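Local coordinates for putative endo-1,4-beta-xylanase (PDB 5MSX), which probably hydrolyses O-glycosidic bonds as a family 43 glycoside hydrolase, consistent with an arabinofuranosidase that helps gut bacteria break down plant pectin, at residues 208-213 / 227-232. Sequence-based numbering, arbitrary orientation.
Sequences KGIYYY and YVMSRV
Y211 and S230 form one antiparallel hydrogen-bonded pair and Y213 and V228 the next, each exchanging two N-H...O=C bonds; Y211 N reaches S230 O at 2.8 Å, with 162° at the hydrogen. Between them Y212 and M229 make a non-hydrogen-bonded pair.

Among the side-chain contacts, M229 CG lies 3.7 Å from Y212 CE2. M229 SD, 5.0 Å from the Y212 ring centroid and 55° off the normal, makes an oblique Met-aromatic contact. Y227 CE2 meets the edge of the Y212 ring. With CG1 anti to the carbonyl carbon (chi1 -53°) and chi2 extended, I210 lays CD1 over one face of the R231 guanidinium, 3.7 Å from NH2, while CG2 sits beside M229 CG. With an alanine in place of I210, the guanidinium would probably lose this apolar cover and turn more freely, and a gap would probably open beside M229 CG.

The buried hydroxyls of Y212 and Y227 bond to G299 O and I301 N, and Y211 OH to D160 OD2. S230 OG accepts from V232 N (2.8 Å), an ST turn, and also bonds to P237 O.

The hairpin 210-217/224-230 belongs to a four-stranded antiparallel sheet, consistent with a blade of the GH43 beta-propeller. Four backbone bonds fix its register; apolar and sulfur contacts reinforce the Y212/M229 face.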
loop_
_atom_site.group_PDB
_atom_site.type_symbol
_atom_site.label_atom_id
_atom_site.label_comp_id
_atom_site.label_asym_id
_atom_site.label_seq_id
_atom_site.Cartn_x
_atom_site.Cartn_y
_atom_site.Cartn_z
ATOM N N LYS C 208 16.463 -19.504 -4.673
ATOM C CA LYS C 208 17.803 -19.310 -5.273
ATOM C C LYS C 208 17.735 -18.876 -6.727
ATOM O O LYS C 208 18.353 -19.474 -7.588
ATOM C CB LYS C 208 18.634 -20.594 -5.130
ATOM C CG LYS C 208 18.885 -20.939 -3.676
ATOM C CD LYS C 208 19.663 -22.220 -3.489
ATOM C CE LYS C 208 19.869 -22.458 -1.998
ATOM N NZ LYS C 208 20.934 -23.460 -1.711
ATOM N N GLY C 209 16.917 -17.862 -6.995
ATOM C CA GLY C 209 16.736 -17.331 -8.341
ATOM C C GLY C 209 15.888 -18.129 -9.318
ATOM O O GLY C 209 15.766 -17.716 -10.467
ATOM N N ILE C 210 15.310 -19.261 -8.896
ATOM C CA ILE C 210 14.472 -20.072 -9.761
ATOM C C ILE C 210 13.009 -19.969 -9.293
ATOM O O ILE C 210 12.714 -20.095 -8.109
ATOM C CB ILE C 210 14.937 -21.546 -9.782
ATOM C CG1 ILE C 210 16.432 -21.618 -10.130
ATOM C CG2 ILE C 210 14.106 -22.379 -10.761
ATOM C CD1 ILE C 210 17.014 -23.034 -10.159
ATOM N N TYR C 211 12.131 -19.710 -10.249
ATOM C CA TYR C 211 10.696 -19.662 -10.068
ATOM C C TYR C 211 10.098 -21.045 -10.350
ATOM O O TYR C 211 10.421 -21.660 -11.361
ATOM C CB TYR C 211 10.089 -18.636 -11.029
ATOM C CG TYR C 211 10.536 -17.197 -10.855
ATOM C CD1 TYR C 211 10.104 -16.425 -9.767
ATOM C CD2 TYR C 211 11.337 -16.581 -11.807
ATOM C CE1 TYR C 211 10.488 -15.108 -9.627
ATOM C CE2 TYR C 211 11.739 -15.256 -11.667
ATOM C CZ TYR C 211 11.308 -14.525 -10.592
ATOM O OH TYR C 211 11.667 -13.200 -10.487
ATOM N N TYR C 212 9.259 -21.526 -9.429
ATOM C CA TYR C 212 8.639 -22.857 -9.477
ATOM C C TYR C 212 7.135 -22.726 -9.558
ATOM O O TYR C 212 6.520 -22.123 -8.688
ATOM C CB TYR C 212 9.010 -23.660 -8.230
ATOM C CG TYR C 212 10.469 -23.997 -8.150
ATOM C CD1 TYR C 212 11.385 -23.134 -7.528
ATOM C CD2 TYR C 212 10.960 -25.158 -8.720
ATOM C CE1 TYR C 212 12.736 -23.439 -7.461
ATOM C CE2 TYR C 212 12.317 -25.454 -8.679
ATOM C CZ TYR C 212 13.196 -24.604 -8.026
ATOM O OH TYR C 212 14.563 -24.901 -7.995
ATOM N N TYR C 213 6.546 -23.268 -10.625
ATOM C CA TYR C 213 5.107 -23.321 -10.798
ATOM C C TYR C 213 4.648 -24.782 -10.755
ATOM O O TYR C 213 4.890 -25.541 -11.683
ATOM C CB TYR C 213 4.678 -22.678 -12.137
ATOM C CG TYR C 213 3.207 -22.758 -12.328
ATOM C CD1 TYR C 213 2.379 -21.985 -11.564
ATOM C CD2 TYR C 213 2.635 -23.655 -13.233
ATOM C CE1 TYR C 213 1.017 -22.103 -11.650
ATOM C CE2 TYR C 213 1.258 -23.769 -13.349
ATOM C CZ TYR C 213 0.452 -23.004 -12.545
ATOM O OH TYR C 213 -0.918 -23.052 -12.620
ATOM N N TYR C 227 5.083 -29.953 -12.328
ATOM C CA TYR C 227 5.663 -28.612 -12.248
ATOM C C TYR C 227 6.502 -28.253 -13.469
ATOM O O TYR C 227 6.852 -29.107 -14.268
ATOM C CB TYR C 227 6.483 -28.400 -10.959
ATOM C CG TYR C 227 7.889 -28.888 -11.050
ATOM C CD1 TYR C 227 8.167 -30.250 -11.116
ATOM C CD2 TYR C 227 8.969 -28.002 -11.089
ATOM C CE1 TYR C 227 9.461 -30.726 -11.189
ATOM C CE2 TYR C 227 10.274 -28.476 -11.180
ATOM C CZ TYR C 227 10.509 -29.845 -11.217
ATOM O OH TYR C 227 11.803 -30.339 -11.290
ATOM N N VAL C 228 6.716 -26.945 -13.594
ATOM C CA VAL C 228 7.632 -26.307 -14.517
ATOM C C VAL C 228 8.443 -25.230 -13.774
ATOM O O VAL C 228 8.098 -24.823 -12.643
ATOM C CB VAL C 228 6.890 -25.670 -15.730
ATOM C CG1 VAL C 228 6.222 -26.747 -16.555
ATOM C CG2 VAL C 228 5.853 -24.619 -15.319
ATOM N N MET C 229 9.527 -24.792 -14.401
ATOM C CA MET C 229 10.494 -23.858 -13.783
ATOM C C MET C 229 10.835 -22.737 -14.729
ATOM O O MET C 229 10.870 -22.951 -15.941
ATOM C CB MET C 229 11.817 -24.537 -13.517
ATOM C CG MET C 229 11.825 -25.478 -12.370
ATOM S SD MET C 229 13.372 -26.416 -12.402
ATOM C CE MET C 229 13.278 -27.341 -13.907
ATOM N N SER C 230 11.120 -21.565 -14.169
ATOM C CA SER C 230 11.660 -20.476 -14.958
ATOM C C SER C 230 12.768 -19.764 -14.230
ATOM O O SER C 230 12.709 -19.585 -13.008
ATOM C CB SER C 230 10.575 -19.467 -15.266
ATOM O OG SER C 230 11.163 -18.344 -15.899
ATOM N N ARG C 231 13.750 -19.328 -15.010
ATOM C CA ARG C 231 14.771 -18.409 -14.547
ATOM C C ARG C 231 14.559 -17.003 -15.072
ATOM O O ARG C 231 15.439 -16.184 -14.907
ATOM C CB ARG C 231 16.159 -18.896 -15.000
ATOM C CG ARG C 231 16.515 -20.270 -14.492
ATOM C CD ARG C 231 17.739 -20.824 -15.185
ATOM N NE ARG C 231 18.595 -21.450 -14.196
ATOM C CZ ARG C 231 18.592 -22.739 -13.856
ATOM N NH1 ARG C 231 17.770 -23.618 -14.441
ATOM N NH2 ARG C 231 19.443 -23.154 -12.909
ATOM N N VAL C 232 13.415 -16.704 -15.674
ATOM C CA VAL C 232 13.183 -15.395 -16.267
ATOM C C VAL C 232 12.237 -14.585 -15.402
ATOM O O VAL C 232 12.627 -13.569 -14.872
ATOM C CB VAL C 232 12.620 -15.502 -17.712
ATOM C CG1 VAL C 232 12.308 -14.120 -18.281
ATOM C CG2 VAL C 232 13.610 -16.223 -18.609
#